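CCR4-not transcription complex subunit 1 (Chaetomium thermophilum var. thermophilum DSM 1495, PDB 6H3Z) probably acts as a scaffold of the CCR4-NOT complex in mRNA deadenylation and transcriptional repression, this chain being one of its C-terminal MIF4G-like domains. Local coordinates at residues A[175-180]-A[217-222]. Numbering follows the deposited sequence.
Sequences FLEQLM and QRFKAK
The carboxylate of E177 lies against the backbone of helix 214-225 where R218 passes into F219, with OE1 3.7 Å from F219 N and the CB of R218 beside it, a polar approach without a hydrogen bond. A glutamate suits the place because its reach is long: the chain runs extended beyond CG, carrying the charged end across while its methylenes stay with the hydrophobic side of the interface. Two cationic groups stand some way off, R218 NE 5.5 Å and K222 NZ 5.0 Å from E177 OE1, too far for salt bridges but probably favourable to a negative charge; K222 NZ also makes a long, weak ion pair with D181. The guanidinium of R218 leads away, its plane 84° from that of the carboxylate, whereas the aliphatic chain of K222 passes OE1 with CE at 3.9 Å. Replacing E177 by an alanine removes CG and the carboxylate, and is likely to uncover one edge of the F219 ring and to take from R218 and K222 this nearby negative charge, K222 keeping its long link to D181.

That ring is the apolar centre of the contact. CG of E177 meets its edge near the ring plane, 3.7 Å from CD1, while L176 CD2 sits 3.7 Å from CE1. M180 adds a Met-aromatic contact, SD lying 5.4 Å from the centroid of the F219 ring on the edge side; a bend at chi3 (-41°) turns the methyl CE toward the ring as well. Branched leucine and unbranched, pliable methionine both put apolar methyl groups against the flat ring. A203 and I207 of helix 197-209 also touch F219, so three helices share this core. The axes of the two segments come within 10.4 Å of each other, their directions 41° apart, the oblique side-by-side packing of helices in an alpha-helical repeat domain of the MIF4G type.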
ATOM      1  N   PHE A 175      -4.785 -11.135  12.214  1.00100.36           N
ATOM      2  CA  PHE A 175      -4.381 -10.425  11.004  1.00 96.07           C
ATOM      3  C   PHE A 175      -4.723 -11.266   9.777  1.00 97.22           C
ATOM      4  O   PHE A 175      -5.178 -10.707   8.775  1.00 97.43           O
ATOM      5  CB  PHE A 175      -2.880 -10.084  11.023  1.00 96.18           C
ATOM      6  CG  PHE A 175      -2.413  -9.239   9.852  1.00 95.26           C
ATOM      7  CD1 PHE A 175      -1.993  -9.832   8.668  1.00 96.46           C
ATOM      8  CD2 PHE A 175      -2.381  -7.853   9.939  1.00 97.67           C
ATOM      9  CE1 PHE A 175      -1.569  -9.052   7.584  1.00 95.21           C
ATOM     10  CE2 PHE A 175      -1.943  -7.075   8.857  1.00 98.01           C
ATOM     11  CZ  PHE A 175      -1.556  -7.681   7.685  1.00 93.84           C
ATOM     12  N   LEU A 176      -4.506 -12.606   9.855  1.00 90.38           N
ATOM     13  CA  LEU A 176      -4.783 -13.530   8.757  1.00 86.65           C
ATOM     14  C   LEU A 176      -6.266 -13.582   8.419  1.00 91.79           C
ATOM     15  O   LEU A 176      -6.592 -13.395   7.250  1.00 89.98           O
ATOM     16  CB  LEU A 176      -4.184 -14.918   9.005  1.00 86.10           C
ATOM     17  CG  LEU A 176      -4.404 -15.988   7.933  1.00 88.40           C
ATOM     18  CD1 LEU A 176      -3.884 -15.569   6.575  1.00 84.21           C
ATOM     19  CD2 LEU A 176      -3.784 -17.283   8.344  1.00 92.51           C
ATOM     20  N   GLU A 177      -7.157 -13.777   9.430  1.00 91.24           N
ATOM     21  CA  GLU A 177      -8.618 -13.788   9.260  1.00 92.91           C
ATOM     22  C   GLU A 177      -9.043 -12.481   8.579  1.00 94.92           C
ATOM     23  O   GLU A 177      -9.668 -12.491   7.515  1.00 93.07           O
ATOM     24  CB  GLU A 177      -9.324 -13.851  10.621  1.00 98.35           C
ATOM     25  CG  GLU A 177      -9.292 -15.170  11.364  1.00116.59           C
ATOM     26  CD  GLU A 177     -10.230 -15.163  12.563  1.00155.41           C
ATOM     27  OE1 GLU A 177     -11.463 -15.095  12.344  1.00160.65           O
ATOM     28  OE2 GLU A 177      -9.736 -15.170  13.717  1.00150.51           O
ATOM     29  N   GLN A 178      -8.643 -11.360   9.196  1.00 91.84           N
ATOM     30  CA  GLN A 178      -8.916 -10.005   8.750  1.00 91.48           C
ATOM     31  C   GLN A 178      -8.508  -9.776   7.304  1.00 92.57           C
ATOM     32  O   GLN A 178      -9.312  -9.238   6.534  1.00 91.37           O
ATOM     33  CB  GLN A 178      -8.279  -8.979   9.700  1.00 93.23           C
ATOM     34  CG  GLN A 178      -9.123  -8.704  10.948  1.00 98.51           C
ATOM     35  CD  GLN A 178      -8.610  -7.532  11.751  1.00123.19           C
ATOM     36  OE1 GLN A 178      -9.173  -6.431  11.701  1.00120.72           O
ATOM     37  NE2 GLN A 178      -7.526  -7.732  12.508  1.00116.48           N
ATOM     38  N   LEU A 179      -7.294 -10.243   6.926  1.00 88.27           N
ATOM     39  CA  LEU A 179      -6.790 -10.146   5.557  1.00 85.85           C
ATOM     40  C   LEU A 179      -7.669 -10.946   4.583  1.00 95.25           C
ATOM     41  O   LEU A 179      -7.938 -10.459   3.490  1.00 94.84           O
ATOM     42  CB  LEU A 179      -5.315 -10.561   5.443  1.00 82.95           C
ATOM     43  CG  LEU A 179      -4.764 -10.514   4.014  1.00 85.00           C
ATOM     44  CD1 LEU A 179      -4.792  -9.113   3.452  1.00 85.20           C
ATOM     45  CD2 LEU A 179      -3.376 -11.068   3.921  1.00 84.47           C
ATOM     46  N   MET A 180      -8.139 -12.146   4.996  1.00 95.75           N
ATOM     47  CA  MET A 180      -8.976 -13.029   4.188  1.00 96.96           C
ATOM     48  C   MET A 180     -10.359 -12.462   3.965  1.00103.69           C
ATOM     49  O   MET A 180     -10.881 -12.586   2.868  1.00102.78           O
ATOM     50  CB  MET A 180      -9.086 -14.401   4.827  1.00101.50           C
ATOM     51  CG  MET A 180      -7.774 -15.107   4.973  1.00104.60           C
ATOM     52  SD  MET A 180      -7.962 -16.818   5.526  1.00112.01           S
ATOM     53  CE  MET A 180      -9.281 -16.666   6.811  1.00112.26           C
ATOM     54  N   GLN A 217     -10.742 -20.274  17.355  1.00144.58           N
ATOM     55  CA  GLN A 217     -12.104 -20.758  17.162  1.00146.47           C
ATOM     56  C   GLN A 217     -12.733 -20.162  15.901  1.00144.16           C
ATOM     57  O   GLN A 217     -13.226 -20.917  15.057  1.00142.88           O
ATOM     58  CB  GLN A 217     -12.966 -20.494  18.416  1.00153.70           C
ATOM     59  CG  GLN A 217     -12.698 -21.415  19.612  1.00173.22           C
ATOM     60  CD  GLN A 217     -12.327 -22.843  19.252  1.00192.23           C
ATOM     61  OE1 GLN A 217     -13.136 -23.621  18.723  1.00188.15           O
ATOM     62  NE2 GLN A 217     -11.069 -23.187  19.485  1.00182.38           N
ATOM     63  N   ARG A 218     -12.664 -18.816  15.763  1.00136.40           N
ATOM     64  CA  ARG A 218     -13.191 -18.064  14.623  1.00132.44           C
ATOM     65  C   ARG A 218     -12.575 -18.587  13.327  1.00129.97           C
ATOM     66  O   ARG A 218     -13.320 -18.976  12.428  1.00129.57           O
ATOM     67  CB  ARG A 218     -12.910 -16.553  14.786  1.00130.63           C
ATOM     68  CG  ARG A 218     -13.979 -15.758  15.521  1.00143.90           C
ATOM     69  CD  ARG A 218     -15.118 -15.288  14.624  1.00155.94           C
ATOM     70  NE  ARG A 218     -15.991 -14.323  15.306  1.00171.53           N
ATOM     71  CZ  ARG A 218     -17.118 -14.630  15.950  1.00186.92           C
ATOM     72  NH1 ARG A 218     -17.536 -15.891  16.010  1.00176.68           N
ATOM     73  NH2 ARG A 218     -17.836 -13.679  16.534  1.00170.91           N
ATOM     74  N   PHE A 219     -11.216 -18.655  13.267  1.00121.33           N
ATOM     75  CA  PHE A 219     -10.428 -19.136  12.130  1.00115.87           C
ATOM     76  C   PHE A 219     -10.725 -20.587  11.791  1.00118.41           C
ATOM     77  O   PHE A 219     -11.004 -20.857  10.625  1.00115.32           O
ATOM     78  CB  PHE A 219      -8.928 -18.913  12.359  1.00115.18           C
ATOM     79  CG  PHE A 219      -8.038 -19.239  11.184  1.00112.84           C
ATOM     80  CD1 PHE A 219      -7.929 -18.365  10.111  1.00112.51           C
ATOM     81  CD2 PHE A 219      -7.275 -20.398  11.171  1.00114.96           C
ATOM     82  CE1 PHE A 219      -7.099 -18.662   9.032  1.00110.32           C
ATOM     83  CE2 PHE A 219      -6.437 -20.691  10.098  1.00114.40           C
ATOM     84  CZ  PHE A 219      -6.355 -19.821   9.035  1.00109.47           C
ATOM     85  N   LYS A 220     -10.715 -21.515  12.793  1.00117.55           N
ATOM     86  CA  LYS A 220     -11.044 -22.946  12.585  1.00118.55           C
ATOM     87  C   LYS A 220     -12.320 -23.050  11.750  1.00124.09           C
ATOM     88  O   LYS A 220     -12.351 -23.797  10.770  1.00121.24           O
ATOM     89  CB  LYS A 220     -11.224 -23.707  13.921  1.00123.97           C
ATOM     90  CG  LYS A 220     -10.200 -24.815  14.128  1.00122.63           C
ATOM     91  CD  LYS A 220     -10.727 -25.977  14.977  1.00132.46           C
ATOM     92  CE  LYS A 220      -9.744 -27.135  15.048  1.00131.97           C
ATOM     93  NZ  LYS A 220     -10.387 -28.405  15.483  1.00138.34           N
ATOM     94  N   ALA A 221     -13.339 -22.224  12.108  1.00124.82           N
ATOM     95  CA  ALA A 221     -14.624 -22.142  11.422  1.00126.52           C
ATOM     96  C   ALA A 221     -14.465 -21.612   9.993  1.00127.27           C
ATOM     97  O   ALA A 221     -14.928 -22.304   9.087  1.00127.84           O
ATOM     98  CB  ALA A 221     -15.601 -21.289  12.210  1.00130.70           C
ATOM     99  N   LYS A 222     -13.771 -20.446   9.782  1.00119.99           N
ATOM    100  CA  LYS A 222     -13.514 -19.841   8.453  1.00116.10           C
ATOM    101  C   LYS A 222     -12.922 -20.849   7.440  1.00117.85           C
ATOM    102  O   LYS A 222     -13.307 -20.849   6.265  1.00116.31           O
ATOM    103  CB  LYS A 222     -12.562 -18.631   8.554  1.00115.59           C
ATOM    104  CG  LYS A 222     -13.011 -17.521   9.492  1.00138.36           C
ATOM    105  CD  LYS A 222     -14.006 -16.602   8.846  1.00150.10           C
ATOM    106  CE  LYS A 222     -14.284 -15.405   9.710  1.00158.37           C
ATOM    107  NZ  LYS A 222     -15.171 -14.447   9.014  1.00161.95           N
TER